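Local structure of Lactamase_B domain-containing protein (Bacillus lehensis G1, 7EV5) at residues A[146-157]-A[170-181]. The protein is a zinc-binding enzyme of the metallo-beta-lactamase fold with dual activity, probably as a B3-type beta-lactamase and a glyoxalase II. Residues are numbered along the deposited sequence; the frame is centred on the assembly and turned at random. Where two conformers were deposited one is given.
Sequences LFSGDVLFQQSI and LLASIHNKILPL. With ZN (zinc ion), chain C.
V151 presses its CG1 methyl into the apolar face of helix 167-178, where the αβ/βα metallo-beta-lactamase fold packs a helix against the outer face of one of its two central sheets. That methyl meets I178 CD1 at 3.4 Å and I174 CG1 at 3.5 Å, both closer than carbons normally pack, while L170 CD1 closes in at 3.6 Å. With chi1 at 172°, V151 swings CG1 opposite its backbone N and toward the helix. Nearer the start of the helix, I157 lays CG2 against I174 CD1 and CD1 against L170 CD2. Further along, I178 CG2 touches both L146 CD2 (3.9 Å) and L152 CD2 (4.0 Å), and L181, just past the helix, reaches L146 with CD1. No hydrogen bond crosses the interface. The helix is tied instead to the loop bearing the zinc ligand H131, through S173 OG to P129 O. Strand 145-149 runs into a type II' turn, S148 to V151, that carries D150, whose side chain starts away from the helix, toward the zinc ions. D150 is a ligand of both; its OD2 lies 2.0 Å from the zinc ion also held by D58, H59 and H191.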
loop_
_atom_site.group_PDB
_atom_site.type_symbol
_atom_site.label_atom_id
_atom_site.label_comp_id
_atom_site.label_asym_id
_atom_site.label_seq_id
_atom_site.Cartn_x
_atom_site.Cartn_y
_atom_site.Cartn_z
ATOM N N LEU A 146 -1.995 -4.489 9.321
ATOM C CA LEU A 146 -1.088 -3.428 8.904
ATOM C C LEU A 146 -0.942 -3.496 7.391
ATOM O O LEU A 146 -0.459 -4.498 6.852
ATOM C CB LEU A 146 0.277 -3.615 9.569
ATOM C CG LEU A 146 1.374 -2.623 9.160
ATOM C CD1 LEU A 146 1.132 -1.257 9.767
ATOM C CD2 LEU A 146 2.737 -3.183 9.584
ATOM N N PHE A 147 -1.333 -2.425 6.705
ATOM C CA PHE A 147 -1.160 -2.337 5.255
ATOM C C PHE A 147 0.145 -1.588 5.035
ATOM O O PHE A 147 0.175 -0.361 5.015
ATOM C CB PHE A 147 -2.368 -1.658 4.623
ATOM C CG PHE A 147 -3.663 -2.348 4.952
ATOM C CD1 PHE A 147 -4.072 -3.446 4.217
ATOM C CD2 PHE A 147 -4.448 -1.924 6.016
ATOM C CE1 PHE A 147 -5.243 -4.098 4.507
ATOM C CE2 PHE A 147 -5.631 -2.583 6.325
ATOM C CZ PHE A 147 -6.033 -3.672 5.575
ATOM N N SER A 148 1.235 -2.345 4.886
ATOM C CA SER A 148 2.588 -1.793 4.919
ATOM C C SER A 148 3.292 -1.794 3.563
ATOM O O SER A 148 4.504 -1.571 3.507
ATOM C CB SER A 148 3.435 -2.527 5.963
ATOM O OG SER A 148 3.247 -3.936 5.891
ATOM N N GLY A 149 2.574 -2.046 2.476
ATOM C CA GLY A 149 3.213 -1.967 1.173
ATOM C C GLY A 149 4.394 -2.911 1.051
ATOM O O GLY A 149 4.314 -4.095 1.397
ATOM N N ASP A 150 5.512 -2.389 0.540
ATOM C CA ASP A 150 6.636 -3.222 0.134
ATOM C C ASP A 150 7.792 -3.171 1.121
ATOM O O ASP A 150 8.937 -3.385 0.732
ATOM C CB ASP A 150 7.096 -2.862 -1.281
ATOM C CG ASP A 150 6.079 -3.240 -2.350
ATOM O OD1 ASP A 150 4.989 -3.735 -2.002
ATOM O OD2 ASP A 150 6.373 -3.001 -3.542
ATOM N N VAL A 151 7.511 -2.934 2.398
ATOM C CA VAL A 151 8.576 -2.899 3.394
ATOM C C VAL A 151 8.952 -4.307 3.843
ATOM O O VAL A 151 10.134 -4.678 3.867
ATOM C CB VAL A 151 8.134 -2.014 4.573
ATOM C CG1 VAL A 151 9.118 -2.115 5.713
ATOM C CG2 VAL A 151 8.001 -0.563 4.115
ATOM N N LEU A 152 7.952 -5.104 4.210
ATOM C CA LEU A 152 8.144 -6.394 4.863
ATOM C C LEU A 152 7.219 -7.400 4.203
ATOM O O LEU A 152 6.009 -7.170 4.122
ATOM C CB LEU A 152 7.802 -6.289 6.356
ATOM C CG LEU A 152 7.846 -7.570 7.188
ATOM C CD1 LEU A 152 9.252 -8.168 7.207
ATOM C CD2 LEU A 152 7.334 -7.327 8.597
ATOM N N PHE A 153 7.776 -8.513 3.734
ATOM C CA PHE A 153 6.981 -9.570 3.134
ATOM C C PHE A 153 7.115 -10.821 3.982
ATOM O O PHE A 153 7.925 -10.891 4.910
ATOM C CB PHE A 153 7.486 -9.902 1.726
ATOM C CG PHE A 153 7.575 -8.715 0.805
ATOM C CD1 PHE A 153 6.436 -7.997 0.452
ATOM C CD2 PHE A 153 8.793 -8.332 0.259
ATOM C CE1 PHE A 153 6.522 -6.909 -0.423
ATOM C CE2 PHE A 153 8.884 -7.249 -0.612
ATOM C CZ PHE A 153 7.745 -6.528 -0.953
ATOM N N GLN A 154 6.307 -11.825 3.658
ATOM C CA GLN A 154 6.508 -13.146 4.232
ATOM C C GLN A 154 7.831 -13.695 3.714
ATOM O O GLN A 154 7.989 -13.920 2.512
ATOM C CB GLN A 154 5.358 -14.057 3.823
ATOM C CG GLN A 154 5.393 -15.414 4.496
ATOM C CD GLN A 154 4.408 -16.372 3.874
ATOM O OE1 GLN A 154 4.544 -16.751 2.707
ATOM N NE2 GLN A 154 3.388 -16.749 4.639
ATOM N N GLN A 155 8.801 -13.863 4.613
ATOM C CA GLN A 155 10.117 -14.445 4.332
ATOM C C GLN A 155 11.083 -13.545 3.564
ATOM O O GLN A 155 12.173 -14.006 3.201
ATOM C CB GLN A 155 10.034 -15.821 3.651
ATOM C CG GLN A 155 9.550 -16.938 4.554
ATOM C CD GLN A 155 10.544 -17.245 5.653
ATOM O OE1 GLN A 155 10.261 -17.046 6.833
ATOM N NE2 GLN A 155 11.719 -17.723 5.268
ATOM N N SER A 156 10.747 -12.285 3.309
ATOM C CA SER A 156 11.699 -11.389 2.661
ATOM C C SER A 156 11.347 -9.958 3.037
ATOM O O SER A 156 10.402 -9.708 3.788
ATOM C CB SER A 156 11.758 -11.577 1.138
ATOM O OG SER A 156 10.555 -11.188 0.497
ATOM N N ILE A 157 12.137 -9.018 2.519
ATOM C CA ILE A 157 11.921 -7.597 2.747
ATOM C C ILE A 157 11.961 -6.872 1.407
ATOM O O ILE A 157 12.366 -7.424 0.382
ATOM C CB ILE A 157 12.918 -6.985 3.757
ATOM C CG1 ILE A 157 14.353 -7.057 3.227
ATOM C CG2 ILE A 157 12.809 -7.682 5.105
ATOM C CD1 ILE A 157 15.358 -6.397 4.162
ATOM N N LEU A 170 15.516 1.097 5.231
ATOM C CA LEU A 170 14.500 0.053 5.283
ATOM C C LEU A 170 14.606 -0.756 6.570
ATOM O O LEU A 170 13.596 -1.030 7.226
ATOM C CB LEU A 170 14.624 -0.864 4.068
ATOM C CG LEU A 170 13.563 -1.963 4.083
ATOM C CD1 LEU A 170 12.195 -1.318 3.957
ATOM C CD2 LEU A 170 13.793 -2.916 2.942
ATOM N N LEU A 171 15.826 -1.131 6.962
ATOM C CA LEU A 171 15.971 -1.938 8.169
ATOM C C LEU A 171 15.564 -1.164 9.416
ATOM O O LEU A 171 14.988 -1.739 10.348
ATOM C CB LEU A 171 17.396 -2.469 8.292
ATOM C CG LEU A 171 17.660 -3.686 7.409
ATOM C CD1 LEU A 171 19.103 -4.060 7.463
ATOM C CD2 LEU A 171 16.783 -4.864 7.824
ATOM N N ALA A 172 15.850 0.135 9.455
ATOM C CA ALA A 172 15.376 0.951 10.567
ATOM C C ALA A 172 13.858 1.040 10.584
ATOM O O ALA A 172 13.243 0.949 11.649
ATOM C CB ALA A 172 16.004 2.339 10.509
ATOM N N SER A 173 13.231 1.257 9.423
ATOM C CA SER A 173 11.769 1.235 9.385
ATOM C C SER A 173 11.218 -0.061 9.956
ATOM O O SER A 173 10.268 -0.047 10.748
ATOM C CB SER A 173 11.239 1.438 7.960
ATOM O OG SER A 173 11.523 2.740 7.504
ATOM N N ILE A 174 11.809 -1.191 9.573
ATOM C CA ILE A 174 11.315 -2.484 10.034
ATOM C C ILE A 174 11.498 -2.631 11.540
ATOM O O ILE A 174 10.546 -2.911 12.273
ATOM C CB ILE A 174 11.974 -3.627 9.246
ATOM C CG1 ILE A 174 11.492 -3.602 7.796
ATOM C CG2 ILE A 174 11.659 -4.978 9.891
ATOM C CD1 ILE A 174 12.255 -4.532 6.884
ATOM N N HIS A 175 12.724 -2.442 12.028
ATOM C CA HIS A 175 12.989 -2.682 13.442
ATOM C C HIS A 175 12.337 -1.635 14.338
ATOM O O HIS A 175 11.840 -1.972 15.421
ATOM C CB HIS A 175 14.492 -2.726 13.687
ATOM C CG HIS A 175 15.141 -3.978 13.193
ATOM N ND1 HIS A 175 14.821 -5.225 13.688
ATOM C CD2 HIS A 175 16.079 -4.182 12.240
ATOM C CE1 HIS A 175 15.544 -6.141 13.070
ATOM N NE2 HIS A 175 16.322 -5.535 12.190
ATOM N N ASN A 176 12.341 -0.364 13.922
ATOM C CA ASN A 176 11.921 0.715 14.808
ATOM C C ASN A 176 10.441 1.046 14.712
ATOM O O ASN A 176 9.882 1.582 15.676
ATOM C CB ASN A 176 12.738 1.990 14.558
ATOM C CG ASN A 176 14.226 1.785 14.773
ATOM O OD1 ASN A 176 14.642 0.875 15.483
ATOM N ND2 ASN A 176 15.037 2.620 14.124
ATOM N N LYS A 177 9.794 0.750 13.589
ATOM C CA LYS A 177 8.409 1.155 13.396
ATOM C C LYS A 177 7.441 0.004 13.179
ATOM O O LYS A 177 6.297 0.085 13.630
ATOM C CB LYS A 177 8.328 2.134 12.222
ATOM C CG LYS A 177 9.196 3.375 12.453
ATOM C CD LYS A 177 9.151 4.315 11.284
ATOM C CE LYS A 177 9.989 5.544 11.587
ATOM N NZ LYS A 177 10.150 6.402 10.381
ATOM N N ILE A 178 7.853 -1.062 12.499
ATOM C CA ILE A 178 6.931 -2.147 12.179
ATOM C C ILE A 178 6.944 -3.239 13.236
ATOM O O ILE A 178 5.898 -3.575 13.803
ATOM C CB ILE A 178 7.214 -2.694 10.774
ATOM C CG1 ILE A 178 6.829 -1.620 9.762
ATOM C CG2 ILE A 178 6.447 -3.996 10.527
ATOM C CD1 ILE A 178 6.973 -2.050 8.353
ATOM N N LEU A 179 8.117 -3.801 13.513
ATOM C CA LEU A 179 8.187 -4.917 14.451
ATOM C C LEU A 179 7.730 -4.605 15.878
ATOM O O LEU A 179 7.310 -5.555 16.559
ATOM C CB LEU A 179 9.570 -5.581 14.409
ATOM C CG LEU A 179 9.954 -6.185 13.054
ATOM C CD1 LEU A 179 11.333 -6.820 13.121
ATOM C CD2 LEU A 179 8.918 -7.188 12.564
ATOM N N PRO A 180 7.785 -3.368 16.395
ATOM C CA PRO A 180 7.206 -3.122 17.733
ATOM C C PRO A 180 5.689 -3.256 17.806
ATOM O O PRO A 180 5.144 -3.267 18.919
ATOM C CB PRO A 180 7.651 -1.690 18.066
ATOM C CG PRO A 180 8.836 -1.454 17.210
ATOM C CD PRO A 180 8.555 -2.195 15.931
ATOM N N LEU A 181 4.985 -3.340 16.676
ATOM C CA LEU A 181 3.542 -3.509 16.703
ATOM C C LEU A 181 3.180 -4.891 17.263
ATOM O O LEU A 181 4.021 -5.792 17.302
ATOM C CB LEU A 181 2.985 -3.341 15.290
ATOM C CG LEU A 181 3.060 -1.909 14.771
ATOM C CD1 LEU A 181 2.730 -1.851 13.291
ATOM C CD2 LEU A 181 2.124 -1.003 15.566
HETATM ZN ZN ZN C . 5.286 -3.387 -5.234
HETATM O O HOH W 1 6.588 -2.048 -5.953
#